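Local structure of peptidoglycan-recognition protein-LC isoform LCa (Drosophila melanogaster, 2F2L) at residues A[27-35]-A[150-160]; A[86-94]-A[141-151]. The protein activates the fly imd/Relish immune pathway and, through this extracellular domain, probably recognises bacterial peptidoglycan. All blocks are in the same frame, centred on the assembly; numbering follows the deposited sequence.

Contact 1 of 2, residues A[27-35]-A[150-160]; sequences VIALPTNSE and DFKADALYASF
Pro31 and Tyr157 meet in the tight part of this contact. The two side chains cross at about a right angle, and Pro31 CD lies 3.4 Å from Tyr157 OH. The same hydroxyl donates to the backbone: Tyr157 OH to Phe151 O is 2.6 Å and lies in the carbonyl plane. Ser141 OG is a further hydrogen-bond partner of Tyr157 OH. These bonds fix the end of the phenol ring in the buried interior. The carbonyl oxygen Ala29 O sits at the edge of the ring, near its plane. The neighbouring contacts are apolar. Pro31 CG lies 3.9 Å from Ala153 CB, the methyl of the residue at the N-cap position of helix 154-158. Leu30 starts out facing away from the second segment. Its CG lies beside the backbone N and anti to the carbonyl carbon (chi1 -49°), and the branch CD2 returns to within 3.6 Å of Phe151 CE1. The two side chains run side by side.

The contact covers part of the mixed sheet of the peptidoglycan-recognition (amidase 2) fold. Helix 154-158 packs on residues 27-31 of the inner strand 24-31, roughly antiparallel to them (148°), with the axes 9.0 Å apart at their closest. Phe160 comes near Ala29 CB; its ring meets Trp163 edge-to-face and also meets Phe138.

The other end is looser and wetter. Past the strand, Asn33 is partly exposed and Asp150 is exposed. One direct bond spans the segments here: Asn33 ND2 donates to Asp150 O at 2.8 Å, bent to 137° at the hydrogen. The acceptor lies close to the amide plane of Asn33. Two waters lie between Asn33 OD1 and Lys152 O and can donate to either, though not all these bonds need form at once.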
loop_
_atom_site.group_PDB
_atom_site.type_symbol
_atom_site.label_atom_id
_atom_site.label_comp_id
_atom_site.label_asym_id
_atom_site.label_seq_id
_atom_site.Cartn_x
_atom_site.Cartn_y
_atom_site.Cartn_z
ATOM N N VAL A 27 -2.533 -10.421 23.980
ATOM C CA VAL A 27 -1.842 -10.168 22.717
ATOM C C VAL A 27 -1.768 -11.491 21.967
ATOM O O VAL A 27 -1.383 -12.515 22.551
ATOM C CB VAL A 27 -0.422 -9.584 22.948
ATOM C CG1 VAL A 27 0.289 -9.312 21.617
ATOM C CG2 VAL A 27 -0.516 -8.323 23.760
ATOM N N ILE A 28 -2.150 -11.486 20.686
ATOM C CA ILE A 28 -2.281 -12.718 19.894
ATOM C C ILE A 28 -1.302 -12.741 18.725
ATOM O O ILE A 28 -1.216 -11.772 17.935
ATOM C CB ILE A 28 -3.718 -12.877 19.351
ATOM C CG1 ILE A 28 -4.711 -13.007 20.513
ATOM C CG2 ILE A 28 -3.841 -14.111 18.467
ATOM C CD1 ILE A 28 -6.146 -12.733 20.115
ATOM N N ALA A 29 -0.564 -13.846 18.610
ATOM C CA ALA A 29 0.385 -14.016 17.516
ATOM C C ALA A 29 -0.256 -14.803 16.373
ATOM O O ALA A 29 -1.033 -15.725 16.605
ATOM C CB ALA A 29 1.655 -14.688 17.999
ATOM N N LEU A 30 0.034 -14.388 15.147
ATOM C CA LEU A 30 -0.503 -15.033 13.959
ATOM C C LEU A 30 0.540 -15.020 12.831
ATOM O O LEU A 30 1.370 -14.118 12.764
ATOM C CB LEU A 30 -1.772 -14.329 13.447
ATOM C CG LEU A 30 -2.926 -13.988 14.389
ATOM C CD1 LEU A 30 -2.829 -12.556 14.878
ATOM C CD2 LEU A 30 -4.250 -14.196 13.686
ATOM N N PRO A 31 0.483 -16.015 11.936
ATOM C CA PRO A 31 1.269 -15.957 10.707
ATOM C C PRO A 31 0.512 -15.174 9.628
ATOM O O PRO A 31 -0.719 -15.139 9.648
ATOM C CB PRO A 31 1.390 -17.430 10.323
ATOM C CG PRO A 31 0.084 -18.007 10.777
ATOM C CD PRO A 31 -0.311 -17.248 12.015
ATOM N N THR A 32 1.217 -14.553 8.692
ATOM C CA THR A 32 0.512 -13.915 7.571
ATOM C C THR A 32 0.213 -14.944 6.473
ATOM O O THR A 32 -0.652 -14.722 5.620
ATOM C CB THR A 32 1.304 -12.705 6.976
ATOM O OG1 THR A 32 2.597 -13.133 6.531
ATOM C CG2 THR A 32 1.456 -11.615 7.990
ATOM N N ASN A 33 0.938 -16.066 6.502
ATOM C CA ASN A 33 0.938 -17.062 5.423
ATOM C C ASN A 33 1.232 -16.481 4.046
ATOM O O ASN A 33 0.777 -16.995 3.029
ATOM C CB ASN A 33 -0.374 -17.865 5.427
ATOM C CG ASN A 33 -0.540 -18.679 6.691
ATOM O OD1 ASN A 33 0.426 -19.271 7.175
ATOM N ND2 ASN A 33 -1.758 -18.702 7.248
ATOM N N SER A 34 2.024 -15.416 4.024
ATOM C CA SER A 34 2.570 -14.863 2.809
ATOM C C SER A 34 4.019 -15.331 2.748
ATOM O O SER A 34 4.541 -15.862 3.734
ATOM C CB SER A 34 2.507 -13.333 2.850
ATOM O OG SER A 34 3.375 -12.791 3.836
ATOM N N GLU A 35 4.671 -15.134 1.607
ATOM C CA GLU A 35 6.128 -15.220 1.544
ATOM C C GLU A 35 6.734 -14.298 2.594
ATOM O O GLU A 35 6.111 -13.322 2.996
ATOM C CB GLU A 35 6.641 -14.831 0.156
ATOM C CG GLU A 35 6.648 -15.984 -0.833
ATOM C CD GLU A 35 6.686 -15.529 -2.279
ATOM O OE1 GLU A 35 7.700 -15.787 -2.968
ATOM O OE2 GLU A 35 5.695 -14.913 -2.730
ATOM N N ASP A 150 -5.581 -21.729 8.893
ATOM C CA ASP A 150 -4.737 -20.572 8.589
ATOM C C ASP A 150 -4.031 -19.977 9.805
ATOM O O ASP A 150 -3.160 -19.125 9.643
ATOM C CB ASP A 150 -5.562 -19.466 7.923
ATOM C CG ASP A 150 -6.049 -19.852 6.534
ATOM O OD1 ASP A 150 -5.518 -20.831 5.954
ATOM O OD2 ASP A 150 -6.972 -19.178 6.029
ATOM N N PHE A 151 -4.415 -20.398 11.010
ATOM C CA PHE A 151 -3.736 -19.949 12.234
ATOM C C PHE A 151 -2.548 -20.835 12.629
ATOM O O PHE A 151 -1.795 -20.479 13.547
ATOM C CB PHE A 151 -4.723 -19.894 13.414
ATOM C CG PHE A 151 -5.761 -18.793 13.323
ATOM C CD1 PHE A 151 -5.592 -17.681 12.503
ATOM C CD2 PHE A 151 -6.898 -18.852 14.124
ATOM C CE1 PHE A 151 -6.549 -16.680 12.463
ATOM C CE2 PHE A 151 -7.854 -17.850 14.080
ATOM C CZ PHE A 151 -7.675 -16.764 13.260
ATOM N N LYS A 152 -2.383 -21.976 11.948
ATOM C CA LYS A 152 -1.343 -22.939 12.301
ATOM C C LYS A 152 0.041 -22.414 11.914
ATOM O O LYS A 152 0.258 -21.961 10.789
ATOM C CB LYS A 152 -1.595 -24.333 11.667
ATOM C CG LYS A 152 -2.785 -25.149 12.252
ATOM C CD LYS A 152 -2.790 -25.188 13.804
ATOM C CE LYS A 152 -3.798 -26.188 14.397
ATOM N NZ LYS A 152 -3.660 -26.333 15.911
ATOM N N ALA A 153 0.966 -22.494 12.868
ATOM C CA ALA A 153 2.329 -22.020 12.699
ATOM C C ALA A 153 3.182 -22.539 13.847
ATOM O O ALA A 153 3.688 -21.769 14.652
ATOM C CB ALA A 153 2.360 -20.502 12.660
ATOM N N ASP A 154 3.329 -23.860 13.903
ATOM C CA ASP A 154 4.019 -24.547 15.004
ATOM C C ASP A 154 5.400 -23.960 15.307
ATOM O O ASP A 154 5.750 -23.778 16.469
ATOM C CB ASP A 154 4.156 -26.045 14.693
ATOM C CG ASP A 154 2.854 -26.817 14.881
ATOM O OD1 ASP A 154 1.822 -26.195 15.205
ATOM O OD2 ASP A 154 2.867 -28.067 14.722
ATOM N N ALA A 155 6.178 -23.647 14.272
ATOM C CA ALA A 155 7.551 -23.187 14.484
ATOM C C ALA A 155 7.610 -21.765 15.041
ATOM O O ALA A 155 8.517 -21.424 15.800
ATOM C CB ALA A 155 8.365 -23.317 13.217
ATOM N N LEU A 156 6.641 -20.934 14.678
ATOM C CA LEU A 156 6.533 -19.591 15.248
ATOM C C LEU A 156 6.219 -19.682 16.740
ATOM O O LEU A 156 6.938 -19.108 17.567
ATOM C CB LEU A 156 5.442 -18.775 14.525
ATOM C CG LEU A 156 5.047 -17.421 15.121
ATOM C CD1 LEU A 156 6.214 -16.449 15.080
ATOM C CD2 LEU A 156 3.843 -16.845 14.398
ATOM N N TYR A 157 5.164 -20.420 17.080
ATOM C CA TYR A 157 4.671 -20.440 18.461
ATOM C C TYR A 157 5.638 -21.126 19.431
ATOM O O TYR A 157 5.734 -20.725 20.585
ATOM C CB TYR A 157 3.297 -21.102 18.536
ATOM C CG TYR A 157 2.284 -20.477 17.597
ATOM C CD1 TYR A 157 2.121 -19.094 17.537
ATOM C CD2 TYR A 157 1.478 -21.269 16.778
ATOM C CE1 TYR A 157 1.187 -18.518 16.698
ATOM C CE2 TYR A 157 0.549 -20.694 15.916
ATOM C CZ TYR A 157 0.411 -19.320 15.884
ATOM O OH TYR A 157 -0.508 -18.732 15.039
ATOM N N ALA A 158 6.357 -22.136 18.939
ATOM C CA ALA A 158 7.389 -22.829 19.722
ATOM C C ALA A 158 8.507 -21.883 20.158
ATOM O O ALA A 158 9.118 -22.083 21.203
ATOM C CB ALA A 158 7.967 -23.989 18.920
ATOM N N SER A 159 8.748 -20.842 19.357
ATOM C CA SER A 159 9.770 -19.833 19.658
ATOM C C SER A 159 9.443 -18.957 20.876
ATOM O O SER A 159 10.347 -18.359 21.467
ATOM C CB SER A 159 10.013 -18.948 18.424
ATOM O OG SER A 159 10.209 -19.751 17.260
ATOM N N PHE A 160 8.163 -18.881 21.246
ATOM C CA PHE A 160 7.723 -18.128 22.429
ATOM C C PHE A 160 7.369 -19.018 23.620
ATOM O O PHE A 160 7.003 -18.524 24.681
ATOM C CB PHE A 160 6.484 -17.290 22.099
ATOM C CG PHE A 160 6.666 -16.365 20.945
ATOM C CD1 PHE A 160 7.650 -15.394 20.971
ATOM C CD2 PHE A 160 5.832 -16.447 19.842
ATOM C CE1 PHE A 160 7.810 -14.523 19.912
ATOM C CE2 PHE A 160 5.977 -15.583 18.784
ATOM C CZ PHE A 160 6.964 -14.611 18.816
HETATM O O HOH W 1 2.194 -20.410 9.049
HETATM O O HOH W 2 -0.903 -21.643 8.385
#

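Contact 2 of 2, residues A[86-94]-A[141-151]; sequences AHMNNINYD and SSKLMPSVTDF
Met88 reaches helix 141-144 with a chain bent at both chi2 (-55°) and chi3 (-76°). The bends carry its methyl CE to 3.8 Å from Leu144 CB, and the two side chains cross at about a right angle. Its sulfur makes a Met-aromatic contact: Met88 SD is 4.6 Å from the centroid of the Phe151 ring and 38° off the ring normal. His87 O comes to the edge of that ring, while Ser141 CB and Val148 CG1 lie over opposite faces.

Met145 is extended beyond CG and slides past Tyr93 in the opposite direction. Its CE meets the ring edge, 3.5 Å from Tyr93 CD2, and also lies 3.5 Å from Asn90 CB. Leu144 CD1 sits over one face of Tyr93, offset toward the rim.

Asp94 braces the loop that presents Met88. Asp94 OD1 accepts from Met88 N at 2.8 Å through its syn lone pair, and Asp94 OD2 takes the N-H of Asn90. Asn90 OD1 accepts from Tyr93 N, a side-chain N-cap of helix 91-94. This is Met-aromatic and apolar packing of N-capped helix 91-94 and its leading loop on helix 141-144 and the following turn, within the PGRP fold.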
loop_
_atom_site.group_PDB
_atom_site.type_symbol
_atom_site.label_atom_id
_atom_site.label_comp_id
_atom_site.label_asym_id
_atom_site.label_seq_id
_atom_site.Cartn_x
_atom_site.Cartn_y
_atom_site.Cartn_z
ATOM N N ALA A 86 -9.023 -7.211 13.266
ATOM C CA ALA A 86 -10.003 -8.139 12.712
ATOM C C ALA A 86 -9.363 -9.520 12.501
ATOM O O ALA A 86 -9.748 -10.293 11.627
ATOM C CB ALA A 86 -10.545 -7.587 11.416
ATOM N N HIS A 87 -8.409 -9.826 13.364
ATOM C CA HIS A 87 -7.555 -10.990 13.215
ATOM C C HIS A 87 -8.257 -12.317 13.533
ATOM O O HIS A 87 -8.044 -13.287 12.829
ATOM C CB HIS A 87 -6.267 -10.810 14.038
ATOM C CG HIS A 87 -6.497 -10.316 15.430
ATOM N ND1 HIS A 87 -6.761 -8.992 15.718
ATOM C CD2 HIS A 87 -6.525 -10.975 16.613
ATOM C CE1 HIS A 87 -6.929 -8.858 17.023
ATOM N NE2 HIS A 87 -6.791 -10.045 17.589
ATOM N N MET A 88 -9.092 -12.374 14.565
ATOM C CA MET A 88 -9.796 -13.628 14.907
ATOM C C MET A 88 -11.164 -13.818 14.225
ATOM O O MET A 88 -11.754 -14.913 14.301
ATOM C CB MET A 88 -9.988 -13.731 16.423
ATOM C CG MET A 88 -8.707 -13.610 17.226
ATOM S SD MET A 88 -7.430 -14.787 16.741
ATOM C CE MET A 88 -8.125 -16.240 17.525
ATOM N N ASN A 89 -11.672 -12.779 13.560
ATOM C CA ASN A 89 -13.027 -12.815 12.985
ATOM C C ASN A 89 -14.034 -13.192 14.066
ATOM O O ASN A 89 -14.966 -13.971 13.839
ATOM C CB ASN A 89 -13.100 -13.811 11.823
ATOM C CG ASN A 89 -12.035 -13.561 10.778
ATOM O OD1 ASN A 89 -12.032 -12.521 10.122
ATOM N ND2 ASN A 89 -11.129 -14.523 10.605
ATOM N N ASN A 90 -13.811 -12.638 15.251
ATOM C CA ASN A 90 -14.613 -12.924 16.418
ATOM C C ASN A 90 -14.550 -11.703 17.310
ATOM O O ASN A 90 -13.471 -11.339 17.788
ATOM C CB ASN A 90 -14.044 -14.150 17.121
ATOM C CG ASN A 90 -14.774 -14.490 18.382
ATOM O OD1 ASN A 90 -14.765 -13.728 19.336
ATOM N ND2 ASN A 90 -15.386 -15.643 18.407
ATOM N N ILE A 91 -15.701 -11.064 17.516
ATOM C CA ILE A 91 -15.755 -9.757 18.189
ATOM C C ILE A 91 -15.296 -9.833 19.656
ATOM O O ILE A 91 -14.738 -8.875 20.180
ATOM C CB ILE A 91 -17.180 -9.112 18.074
ATOM C CG1 ILE A 91 -17.179 -7.645 18.545
ATOM C CG2 ILE A 91 -18.243 -9.936 18.855
ATOM C CD1 ILE A 91 -16.230 -6.746 17.794
ATOM N N ASN A 92 -15.528 -10.970 20.303
ATOM C CA ASN A 92 -15.107 -11.178 21.689
ATOM C C ASN A 92 -13.590 -11.076 21.826
ATOM O O ASN A 92 -13.083 -10.332 22.653
ATOM C CB ASN A 92 -15.569 -12.550 22.192
ATOM C CG ASN A 92 -17.065 -12.657 22.290
ATOM O OD1 ASN A 92 -17.760 -11.670 22.558
ATOM N ND2 ASN A 92 -17.583 -13.862 22.076
ATOM N N TYR A 93 -12.871 -11.812 20.987
ATOM C CA TYR A 93 -11.413 -11.758 20.974
ATOM C C TYR A 93 -10.879 -10.437 20.419
ATOM O O TYR A 93 -10.024 -9.791 21.046
ATOM C CB TYR A 93 -10.839 -12.942 20.180
ATOM C CG TYR A 93 -10.901 -14.257 20.934
ATOM C CD1 TYR A 93 -10.316 -14.384 22.195
ATOM C CD2 TYR A 93 -11.525 -15.375 20.388
ATOM C CE1 TYR A 93 -10.356 -15.583 22.897
ATOM C CE2 TYR A 93 -11.565 -16.594 21.087
ATOM C CZ TYR A 93 -10.982 -16.682 22.344
ATOM O OH TYR A 93 -11.004 -17.869 23.063
ATOM N N ASP A 94 -11.378 -10.052 19.243
ATOM C CA ASP A 94 -10.888 -8.868 18.525
ATOM C C ASP A 94 -11.081 -7.579 19.319
ATOM O O ASP A 94 -10.242 -6.683 19.236
ATOM C CB ASP A 94 -11.546 -8.737 17.138
ATOM C CG ASP A 94 -11.105 -9.826 16.168
ATOM O OD1 ASP A 94 -9.951 -10.315 16.290
ATOM O OD2 ASP A 94 -11.907 -10.202 15.275
ATOM N N SER A 141 -2.840 -17.588 18.160
ATOM C CA SER A 141 -4.152 -17.610 17.550
ATOM C C SER A 141 -4.691 -19.033 17.425
ATOM O O SER A 141 -5.890 -19.253 17.575
ATOM C CB SER A 141 -4.120 -16.912 16.184
ATOM O OG SER A 141 -3.281 -17.595 15.275
ATOM N N SER A 142 -3.801 -19.998 17.186
ATOM C CA SER A 142 -4.207 -21.380 16.989
ATOM C C SER A 142 -4.653 -22.072 18.279
ATOM O O SER A 142 -5.461 -22.992 18.236
ATOM C CB SER A 142 -3.077 -22.193 16.356
ATOM O OG SER A 142 -1.942 -22.202 17.189
ATOM N N LYS A 143 -4.105 -21.651 19.412
ATOM C CA LYS A 143 -4.533 -22.170 20.713
ATOM C C LYS A 143 -5.967 -21.714 20.988
ATOM O O LYS A 143 -6.781 -22.475 21.492
ATOM C CB LYS A 143 -3.578 -21.700 21.822
ATOM C CG LYS A 143 -4.081 -21.940 23.249
ATOM C CD LYS A 143 -2.938 -22.074 24.271
ATOM C CE LYS A 143 -3.483 -22.257 25.696
ATOM N NZ LYS A 143 -2.646 -23.169 26.557
ATOM N N LEU A 144 -6.274 -20.474 20.619
ATOM C CA LEU A 144 -7.599 -19.896 20.840
ATOM C C LEU A 144 -8.664 -20.535 19.947
ATOM O O LEU A 144 -9.804 -20.739 20.372
ATOM C CB LEU A 144 -7.554 -18.375 20.601
ATOM C CG LEU A 144 -6.708 -17.560 21.577
ATOM C CD1 LEU A 144 -6.658 -16.085 21.146
ATOM C CD2 LEU A 144 -7.237 -17.684 23.000
ATOM N N MET A 145 -8.285 -20.841 18.708
ATOM C CA MET A 145 -9.185 -21.455 17.732
ATOM C C MET A 145 -8.425 -22.571 17.034
ATOM O O MET A 145 -7.887 -22.373 15.944
ATOM C CB MET A 145 -9.678 -20.407 16.720
ATOM C CG MET A 145 -10.561 -19.337 17.342
ATOM S SD MET A 145 -11.186 -18.084 16.183
ATOM C CE MET A 145 -12.051 -17.023 17.301
ATOM N N PRO A 146 -8.355 -23.749 17.681
ATOM C CA PRO A 146 -7.630 -24.915 17.157
ATOM C C PRO A 146 -8.072 -25.398 15.781
ATOM O O PRO A 146 -7.269 -25.997 15.064
ATOM C CB PRO A 146 -7.913 -25.996 18.203
ATOM C CG PRO A 146 -8.230 -25.239 19.445
ATOM C CD PRO A 146 -8.967 -24.041 18.989
ATOM N N SER A 147 -9.321 -25.139 15.408
ATOM C CA SER A 147 -9.858 -25.658 14.152
ATOM C C SER A 147 -9.444 -24.850 12.924
ATOM O O SER A 147 -9.638 -25.314 11.804
ATOM C CB SER A 147 -11.382 -25.705 14.205
ATOM O OG SER A 147 -11.908 -24.393 14.123
ATOM N N VAL A 148 -8.895 -23.654 13.122
ATOM C CA VAL A 148 -8.614 -22.755 12.001
ATOM C C VAL A 148 -7.243 -23.075 11.417
ATOM O O VAL A 148 -6.221 -22.919 12.075
ATOM C CB VAL A 148 -8.720 -21.262 12.400
ATOM C CG1 VAL A 148 -8.520 -20.348 11.176
ATOM C CG2 VAL A 148 -10.073 -20.985 13.032
ATOM N N THR A 149 -7.250 -23.542 10.176
ATOM C CA THR A 149 -6.054 -24.034 9.511
ATOM C C THR A 149 -5.061 -22.920 9.202
ATOM O O THR A 149 -3.849 -23.141 9.257
ATOM C CB THR A 149 -6.430 -24.742 8.214
ATOM O OG1 THR A 149 -7.334 -25.812 8.513
ATOM C CG2 THR A 149 -5.197 -25.309 7.528
ATOM N N ASP A 150 -5.581 -21.729 8.893
ATOM C CA ASP A 150 -4.737 -20.572 8.589
ATOM C C ASP A 150 -4.031 -19.977 9.805
ATOM O O ASP A 150 -3.160 -19.125 9.643
ATOM C CB ASP A 150 -5.562 -19.466 7.923
ATOM C CG ASP A 150 -6.049 -19.852 6.534
ATOM O OD1 ASP A 150 -5.518 -20.831 5.954
ATOM O OD2 ASP A 150 -6.972 -19.178 6.029
ATOM N N PHE A 151 -4.415 -20.398 11.010
ATOM C CA PHE A 151 -3.736 -19.949 12.234
ATOM C C PHE A 151 -2.548 -20.835 12.629
ATOM O O PHE A 151 -1.795 -20.479 13.547
ATOM C CB PHE A 151 -4.723 -19.894 13.414
ATOM C CG PHE A 151 -5.761 -18.793 13.323
ATOM C CD1 PHE A 151 -5.592 -17.681 12.503
ATOM C CD2 PHE A 151 -6.898 -18.852 14.124
ATOM C CE1 PHE A 151 -6.549 -16.680 12.463
ATOM C CE2 PHE A 151 -7.854 -17.850 14.080
ATOM C CZ PHE A 151 -7.675 -16.764 13.260
#

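After the short edge strand 2-3 the chain forms strand 24-31, which supplies one side of contact 1. It then runs through helix 40-57 and two short strands to segment 86-94. Contact 2 closes a loop from there to 141-151, which includes strand 98-102, helix 113-128 and strand 136-140. Contact 1 closes the longer loop, from 27-35 to 150-160, so contact 2 lies within it. The two share Asp150 and Phe151. They also touch through Ala29 O and Ser141 N, 3.0 Å apart, a probable hydrogen bond. Together they join strand 24-31, helix 91-94 and the loop before it, helix 141-144, the 3-10 turn 149-151 and helix 154-158.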